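Aspartate semialdehyde dehydrogenase (Francisella tularensis subsp. tularensis, PDB 4WOJ) probably catalyses the NADPH-dependent reductive dephosphorylation of aspartyl-4-phosphate to aspartate semialdehyde, a step toward lysine, methionine and threonine. Local coordinates at residues S337-A340 and D341-H345. Sequence-based numbering, arbitrary orientation.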
loop_
_atom_site.group_PDB
_atom_site.type_symbol
_atom_site.label_atom_id
_atom_site.label_comp_id
_atom_site.label_asym_id
_atom_site.label_seq_id
_atom_site.Cartn_x
_atom_site.Cartn_y
_atom_site.Cartn_z
ATOM N N SER B 337 -13.645 8.540 -12.171
ATOM C CA SER B 337 -12.573 7.776 -12.778
ATOM C C SER B 337 -12.561 8.006 -14.304
ATOM O O SER B 337 -13.588 8.200 -14.903
ATOM C CB SER B 337 -12.833 6.283 -12.519
ATOM O OG SER B 337 -11.769 5.467 -12.990
ATOM N N LEU B 338 -11.364 7.972 -14.869
ATOM C CA LEU B 338 -11.102 8.016 -16.274
ATOM C C LEU B 338 -11.357 6.692 -16.976
ATOM O O LEU B 338 -11.332 6.610 -18.182
ATOM C CB LEU B 338 -9.632 8.350 -16.474
ATOM C CG LEU B 338 -9.231 9.743 -16.034
ATOM C CD1 LEU B 338 -7.698 9.910 -16.142
ATOM C CD2 LEU B 338 -9.974 10.796 -16.842
ATOM N N LEU B 339 -11.520 5.638 -16.206
ATOM C CA LEU B 339 -11.609 4.302 -16.756
ATOM C C LEU B 339 -12.935 4.083 -17.416
ATOM O O LEU B 339 -13.008 3.462 -18.455
ATOM C CB LEU B 339 -11.448 3.263 -15.641
ATOM C CG LEU B 339 -10.161 3.336 -14.856
ATOM C CD1 LEU B 339 -10.131 2.264 -13.747
ATOM C CD2 LEU B 339 -8.992 3.231 -15.806
ATOM N N ALA B 340 -13.988 4.559 -16.768
ATOM C CA ALA B 340 -15.341 4.409 -17.272
ATOM C C ALA B 340 -16.252 5.398 -16.574
ATOM O O ALA B 340 -16.018 5.776 -15.441
ATOM C CB ALA B 340 -15.827 2.999 -17.047
ATOM N N ASP B 341 -17.298 5.828 -17.274
ATOM C CA ASP B 341 -18.277 6.771 -16.702
ATOM C C ASP B 341 -18.980 6.233 -15.447
ATOM O O ASP B 341 -19.536 7.010 -14.696
ATOM C CB ASP B 341 -19.310 7.204 -17.759
ATOM C CG ASP B 341 -19.972 6.018 -18.468
ATOM O OD1 ASP B 341 -19.304 4.970 -18.646
ATOM O OD2 ASP B 341 -21.158 6.138 -18.870
ATOM N N ASP B 342 -18.967 4.912 -15.244
ATOM C CA ASP B 342 -19.602 4.292 -14.076
ATOM C C ASP B 342 -18.641 3.839 -12.942
ATOM O O ASP B 342 -19.055 3.218 -11.987
ATOM C CB ASP B 342 -20.516 3.138 -14.506
ATOM C CG ASP B 342 -19.836 2.128 -15.415
ATOM O OD1 ASP B 342 -18.603 2.181 -15.529
ATOM O OD2 ASP B 342 -20.551 1.259 -16.012
ATOM N N ILE B 343 -17.361 4.150 -13.052
ATOM C CA ILE B 343 -16.402 3.698 -12.056
ATOM C C ILE B 343 -16.016 4.866 -11.203
ATOM O O ILE B 343 -15.806 5.933 -11.710
ATOM C CB ILE B 343 -15.147 3.069 -12.713
ATOM C CG1 ILE B 343 -15.559 1.794 -13.462
ATOM C CG2 ILE B 343 -14.070 2.806 -11.664
ATOM C CD1 ILE B 343 -14.450 1.164 -14.267
ATOM N N PHE B 344 -15.975 4.682 -9.902
ATOM C CA PHE B 344 -15.342 5.699 -9.014
ATOM C C PHE B 344 -14.243 5.085 -8.185
ATOM O O PHE B 344 -14.154 3.880 -8.049
ATOM C CB PHE B 344 -16.351 6.422 -8.115
ATOM C CG PHE B 344 -16.748 5.659 -6.883
ATOM C CD1 PHE B 344 -17.804 4.767 -6.919
ATOM C CD2 PHE B 344 -16.156 5.936 -5.650
ATOM C CE1 PHE B 344 -18.207 4.087 -5.791
ATOM C CE2 PHE B 344 -16.543 5.247 -4.526
ATOM C CZ PHE B 344 -17.561 4.310 -4.590
ATOM N N HIS B 345 -13.378 5.951 -7.684
ATOM C CA HIS B 345 -12.290 5.568 -6.763
ATOM C C HIS B 345 -12.479 6.200 -5.414
ATOM O O HIS B 345 -13.025 7.300 -5.311
ATOM C CB HIS B 345 -10.957 6.075 -7.288
ATOM C CG HIS B 345 -10.688 5.705 -8.713
ATOM N ND1 HIS B 345 -10.160 4.486 -9.085
ATOM C CD2 HIS B 345 -10.865 6.400 -9.863
ATOM C CE1 HIS B 345 -10.015 4.449 -10.392
ATOM N NE2 HIS B 345 -10.422 5.603 -10.885
#
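S337 meets H345 through a hydrogen bond between OG of the serine and NE2 of the imidazole, 2.5 Å apart, in which either group could be the donor. The hydroxyl comes to the ring obliquely. With OG anti to the backbone N (chi1 -175°), the same oxygen also accepts from the backbone of its own loop: L339 N lies 3.2 Å from S337 OG, and the N-H points nearly straight at it (165°). This closes an ST turn, so one hydroxyl ties the bend of the loop to the returning strand. The rotation of the imidazole is fixed from both nitrogens, since H345 ND1 is hydrogen-bonded to OG1 of T281 on strand 275-284. L338 turns away from this pairing, and its backbone N is hydrogen-bonded to the carboxylate of D264 of the second subunit, against which L339 and H345 also pack. L339 crosses H345 at about a right angle, its CD1 touching the ring edge near the ring plane, 4.0 Å from CE1 of the histidine. Nearer its base, L339 CB packs against the CD1 methyl of I343, and A340 CB comes closer to that same methyl, 3.6 Å from I343 CD1. The methyl of A340 also has a polar neighbour in D342 OD1, an oxygen engaged in a salt bridge with K283. A340 O accepts from I343 N, 3.2 Å away, closing a type I beta turn from A340 to I343, within which D341, the second residue of the turn, reaches K287 in a salt bridge through OD2. Together, the ST turn and the type I turn shape the connection between antiparallel neighbours 329-336 and 343-351, a beta-hairpin in the mixed sheet of the dimerisation domain.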